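Local coordinates for protein ribonucleoside-diphosphate reductase, alpha chain (Actinobacillus ureae ATCC 25976, PDB 6DQX) that probably reduces ribonucleoside diphosphates to deoxyribonucleotides as the catalytic alpha subunit of a class Id ribonucleotide reductase, at residues 58-63 and 74-79; 65-70 and 316-321. All blocks are in the same frame, centred on the assembly; numbering follows the deposited sequence.

In the fold
Following the chain from its N terminus, helix 52-67 comes first and supplies a segment to both contacts. It turns back after Leu67, and helix 72-82 returns along its flank, so contact 1 closes a short loop with 10 residues between its segments. Contact 2 spans far more of the chain: 245 residues, with most of the strands of the mixed sheet among them, separate 65-70 from 316-321 on helix 308-327. Because 65-70 falls between the two segments of contact 1, the two closures cross. Their centres are about 11 Å apart, and Ala63 bridges them by packing on Val318. Together they join an N-terminal helical hairpin to a helix of the ribonucleotide reductase barrel domain.

Contact 1: residues 58-63 and 74-79; sequences FIAEHA and DKFYHY
Ala60 and Phe76 form the middle of the apolar contact between two helices whose short segments run nearly antiparallel, at 149°, and whose axes come within 8.7 Å. The alpha carbons of this pair are only 6.0 Å apart, the nearest across the two segments. The methyl CB of Ala60 meets CD1 of Phe76 at 3.7 Å, an approach oblique to the ring. Phe76 has CG anti to its backbone N (chi1 -178°), and this carries the ring past Ala60 to Ile59. There CG2 of Ile59 lies 4.0 Å from CE1 of Phe76 and almost as near CZ, so one branch of the isoleucine touches the far part of the ring. Further along, CB of Ala60 lies 4.5 Å from CB of Tyr77, a looser contact near the base of the tyrosine. Phe315 of helix 308-327 packs on both Ile59 and Phe76, extending this apolar layer to a third helix, while the Tyr77 ring makes a cation-pi contact with Arg57.

The polar part is indirect. Carboxylate oxygens OE2 of Glu61 and OD1 of Asp74 stand 4.6 Å apart, and one water donates to both, 3.1 Å from OE2 of Glu61 and from OD1 of Asp74. By offering a hydrogen to each, it probably eases the repulsion expected between two like charges.

This is an antiparallel helical hairpin, formed by helices 52-67 and 72-82, with alanine at the close approach and phenylalanine turned into the shared apolar layer.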
# COMPACT_ATOMS: atom_id res chain seq x y z
N PHE A 58 24.86 26.20 -14.07
CA PHE A 58 23.41 26.35 -14.06
C PHE A 58 22.88 26.44 -12.62
O PHE A 58 22.04 27.26 -12.32
CB PHE A 58 22.73 25.19 -14.78
CG PHE A 58 21.23 25.25 -14.72
CD1 PHE A 58 20.52 26.00 -15.64
CD2 PHE A 58 20.53 24.56 -13.74
CE1 PHE A 58 19.13 26.05 -15.59
CE2 PHE A 58 19.16 24.61 -13.67
CZ PHE A 58 18.45 25.37 -14.59
N ILE A 59 23.39 25.57 -11.76
CA ILE A 59 22.95 25.55 -10.34
C ILE A 59 23.26 26.90 -9.66
O ILE A 59 22.39 27.48 -9.00
CB ILE A 59 23.61 24.38 -9.58
CG1 ILE A 59 22.97 23.08 -10.03
CG2 ILE A 59 23.49 24.56 -8.06
CD1 ILE A 59 23.70 21.83 -9.58
N ALA A 60 24.49 27.39 -9.87
CA ALA A 60 24.92 28.69 -9.31
C ALA A 60 24.05 29.84 -9.80
O ALA A 60 23.61 30.68 -9.02
CB ALA A 60 26.36 28.97 -9.70
N GLU A 61 23.81 29.88 -11.12
CA GLU A 61 23.01 30.97 -11.70
C GLU A 61 21.55 30.87 -11.29
O GLU A 61 20.90 31.88 -11.07
CB GLU A 61 23.13 30.97 -13.24
CG GLU A 61 24.52 31.33 -13.75
CD GLU A 61 24.91 32.79 -13.55
OE1 GLU A 61 24.03 33.66 -13.33
OE2 GLU A 61 26.13 33.08 -13.59
N HIS A 62 21.03 29.65 -11.20
CA HIS A 62 19.63 29.48 -10.82
C HIS A 62 19.43 29.94 -9.38
O HIS A 62 18.47 30.65 -9.08
CB HIS A 62 19.18 28.03 -10.96
CG HIS A 62 17.71 27.87 -10.79
ND1 HIS A 62 16.80 28.22 -11.77
CD2 HIS A 62 16.98 27.42 -9.74
CE1 HIS A 62 15.58 27.97 -11.34
NE2 HIS A 62 15.66 27.50 -10.10
N ALA A 63 20.37 29.58 -8.52
CA ALA A 63 20.34 30.03 -7.12
C ALA A 63 20.41 31.57 -7.01
O ALA A 63 19.62 32.17 -6.30
CB ALA A 63 21.46 29.38 -6.33
N ASP A 74 28.73 33.82 -8.90
CA ASP A 74 30.19 33.76 -9.01
C ASP A 74 30.85 33.38 -7.68
O ASP A 74 31.85 32.66 -7.68
CB ASP A 74 30.77 35.08 -9.56
CG ASP A 74 30.48 35.27 -11.05
OD1 ASP A 74 30.15 34.30 -11.77
OD2 ASP A 74 30.55 36.42 -11.49
N LYS A 75 30.26 33.81 -6.57
CA LYS A 75 30.75 33.39 -5.24
C LYS A 75 30.53 31.91 -5.03
O LYS A 75 31.47 31.19 -4.69
CB LYS A 75 30.07 34.17 -4.12
CG LYS A 75 30.76 35.47 -3.77
CD LYS A 75 30.24 36.08 -2.47
CE LYS A 75 30.70 35.31 -1.23
NZ LYS A 75 32.13 35.50 -0.84
N PHE A 76 29.30 31.45 -5.28
CA PHE A 76 29.01 30.02 -5.18
C PHE A 76 29.90 29.19 -6.12
O PHE A 76 30.46 28.17 -5.72
CB PHE A 76 27.52 29.79 -5.45
CG PHE A 76 27.10 28.36 -5.33
CD1 PHE A 76 27.13 27.52 -6.43
CD2 PHE A 76 26.56 27.88 -4.14
CE1 PHE A 76 26.72 26.20 -6.33
CE2 PHE A 76 26.12 26.57 -4.04
CZ PHE A 76 26.19 25.73 -5.14
N TYR A 77 30.04 29.65 -7.36
CA TYR A 77 30.88 28.95 -8.35
C TYR A 77 32.34 28.87 -7.89
O TYR A 77 32.97 27.80 -7.97
CB TYR A 77 30.77 29.64 -9.72
CG TYR A 77 31.40 28.86 -10.86
CD1 TYR A 77 30.71 27.83 -11.50
CD2 TYR A 77 32.69 29.16 -11.30
CE1 TYR A 77 31.29 27.13 -12.54
CE2 TYR A 77 33.27 28.46 -12.35
CZ TYR A 77 32.56 27.44 -12.97
OH TYR A 77 33.12 26.74 -14.01
N HIS A 78 32.86 29.98 -7.34
CA HIS A 78 34.23 30.01 -6.82
C HIS A 78 34.45 28.98 -5.73
O HIS A 78 35.42 28.21 -5.77
CB HIS A 78 34.62 31.42 -6.30
CG HIS A 78 35.97 31.45 -5.65
ND1 HIS A 78 37.14 31.25 -6.36
CD2 HIS A 78 36.34 31.62 -4.36
CE1 HIS A 78 38.17 31.30 -5.53
NE2 HIS A 78 37.71 31.52 -4.31
N TYR A 79 33.54 28.94 -4.76
CA TYR A 79 33.67 27.96 -3.71
C TYR A 79 33.56 26.52 -4.21
O TYR A 79 34.33 25.63 -3.75
CB TYR A 79 32.71 28.26 -2.57
CG TYR A 79 32.99 29.58 -1.86
CD1 TYR A 79 34.30 30.01 -1.58
CD2 TYR A 79 31.94 30.38 -1.41
CE1 TYR A 79 34.55 31.20 -0.91
CE2 TYR A 79 32.17 31.57 -0.75
CZ TYR A 79 33.47 31.98 -0.49
OH TYR A 79 33.68 33.16 0.19
O HOH W 1 28.55 31.74 -12.23

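Contact 2: residues 65-70 and 316-321; sequences HKLGIE and LDVVMS. With MG (magnesium ion), chain E; EDO (1,2-ethanediol), chain F.
OD2 of Asp317 accepts a 2.6 Å hydrogen bond from O2 of a 1,2-ethanediol, probably taken up from the crystallisation liquor, and also forms a salt bridge with Arg407. The diol's other hydroxyl, O1, is hydrogen-bonded to OG of Ser321 at 2.9 Å, with either able to donate. The carboxylate of Asp317 is held through its second oxygen as well: OD1 forms a salt bridge with Arg344, which also hydrogen-bonds to OG of Ser321, and accepts a hydrogen bond from Asn408.

The direct contact is apolar. Leu67, in the last helical turn of 52-67, crosses Val318 at about a right angle, its branched end meeting CG1 of the valine; the modelled separation is too short to be trusted. Val318 has CG1 anti to its carbonyl carbon (chi1 -59°), which directs that methyl at the leucine. Lys66 adds a looser touch, its CB 4.5 Å from CB of Val318. Here the C-terminal end of helix 52-67 rests on helix 308-327, with Phe395 of helix 367-395 also against Leu67. At Gly68, with its positive phi, the helix ends and the chain turns toward helix 72-82.

Beyond the packed residues, ND1 of His65 binds a magnesium ion at 2.5 Å. A water oxygen also coordinates the magnesium, at 2.0 Å, and lies at the edge of the His65 ring, in its plane.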
# COMPACT_ATOMS: atom_id res chain seq x y z
N HIS A 65 19.48 33.72 -9.25
CA HIS A 65 18.22 34.24 -9.76
C HIS A 65 17.12 34.18 -8.69
O HIS A 65 16.43 35.16 -8.46
CB HIS A 65 17.79 33.54 -11.03
CG HIS A 65 16.59 34.17 -11.65
ND1 HIS A 65 16.63 35.40 -12.26
CD2 HIS A 65 15.30 33.77 -11.69
CE1 HIS A 65 15.42 35.72 -12.68
NE2 HIS A 65 14.59 34.75 -12.35
N LYS A 66 17.01 33.05 -8.00
CA LYS A 66 15.99 32.88 -6.94
C LYS A 66 16.24 33.70 -5.69
O LYS A 66 15.28 34.13 -5.03
CB LYS A 66 15.81 31.40 -6.59
CG LYS A 66 15.34 30.54 -7.76
CD LYS A 66 13.94 30.93 -8.19
CE LYS A 66 13.46 30.07 -9.33
NZ LYS A 66 11.98 30.21 -9.45
N LEU A 67 17.52 33.93 -5.35
CA LEU A 67 17.87 34.78 -4.21
C LEU A 67 17.69 36.26 -4.52
O LEU A 67 17.52 37.05 -3.61
CB LEU A 67 19.32 34.56 -3.76
CG LEU A 67 19.55 33.24 -3.03
CD1 LEU A 67 21.02 32.84 -2.99
CD2 LEU A 67 18.95 33.32 -1.63
N GLY A 68 17.83 36.64 -5.80
CA GLY A 68 17.87 38.06 -6.20
C GLY A 68 19.08 38.81 -5.68
O GLY A 68 19.01 40.01 -5.43
N ILE A 69 20.20 38.11 -5.51
CA ILE A 69 21.41 38.72 -4.94
C ILE A 69 22.51 38.80 -6.00
O ILE A 69 23.06 37.77 -6.41
CB ILE A 69 21.94 37.93 -3.70
CG1 ILE A 69 20.88 37.90 -2.60
CG2 ILE A 69 23.23 38.55 -3.18
CD1 ILE A 69 21.23 37.02 -1.41
N GLU A 70 22.86 40.03 -6.39
CA GLU A 70 23.91 40.22 -7.39
C GLU A 70 25.26 39.67 -6.91
O GLU A 70 25.64 39.82 -5.76
CB GLU A 70 24.04 41.71 -7.78
CG GLU A 70 22.81 42.26 -8.52
CD GLU A 70 22.75 41.90 -10.01
OE1 GLU A 70 21.87 42.45 -10.72
OE2 GLU A 70 23.57 41.09 -10.48
N LEU A 316 21.03 26.39 0.50
CA LEU A 316 20.08 25.43 1.04
C LEU A 316 18.70 26.05 1.29
O LEU A 316 17.67 25.41 1.06
CB LEU A 316 20.63 24.77 2.29
CG LEU A 316 21.81 23.81 2.01
CD1 LEU A 316 22.26 23.17 3.29
CD2 LEU A 316 21.45 22.73 0.99
N ASP A 317 18.67 27.32 1.67
CA ASP A 317 17.38 27.98 1.81
C ASP A 317 16.65 28.11 0.48
O ASP A 317 15.45 27.91 0.43
CB ASP A 317 17.50 29.32 2.49
CG ASP A 317 16.17 29.84 2.98
OD1 ASP A 317 15.51 29.12 3.75
OD2 ASP A 317 15.78 30.97 2.61
N VAL A 318 17.35 28.44 -0.61
CA VAL A 318 16.66 28.48 -1.92
C VAL A 318 16.27 27.11 -2.44
O VAL A 318 15.28 26.98 -3.14
CB VAL A 318 17.45 29.23 -3.02
CG1 VAL A 318 17.69 30.63 -2.58
CG2 VAL A 318 18.77 28.61 -3.39
N VAL A 319 17.05 26.08 -2.08
CA VAL A 319 16.65 24.71 -2.34
C VAL A 319 15.32 24.38 -1.67
O VAL A 319 14.41 23.82 -2.31
CB VAL A 319 17.77 23.72 -1.94
CG1 VAL A 319 17.27 22.28 -1.98
CG2 VAL A 319 19.00 23.90 -2.85
N MET A 320 15.15 24.75 -0.40
CA MET A 320 13.87 24.56 0.27
C MET A 320 12.74 25.36 -0.39
O MET A 320 11.62 24.86 -0.52
CB MET A 320 13.97 24.94 1.77
CG MET A 320 12.82 24.43 2.64
SD MET A 320 12.51 22.64 2.66
CE MET A 320 14.16 21.97 2.36
N SER A 321 13.03 26.58 -0.83
CA SER A 321 12.03 27.34 -1.61
C SER A 321 11.58 26.57 -2.86
O SER A 321 10.38 26.52 -3.16
CB SER A 321 12.55 28.74 -1.96
OG SER A 321 12.76 29.49 -0.79
MG MG E . 18.49 36.29 -13.72
C1 EDO F . 14.53 32.78 -1.68
O1 EDO F . 14.11 31.56 -2.31
C2 EDO F . 15.24 32.53 -0.36
O2 EDO F . 14.51 31.59 0.44
O HOH W 2 19.88 36.12 -12.31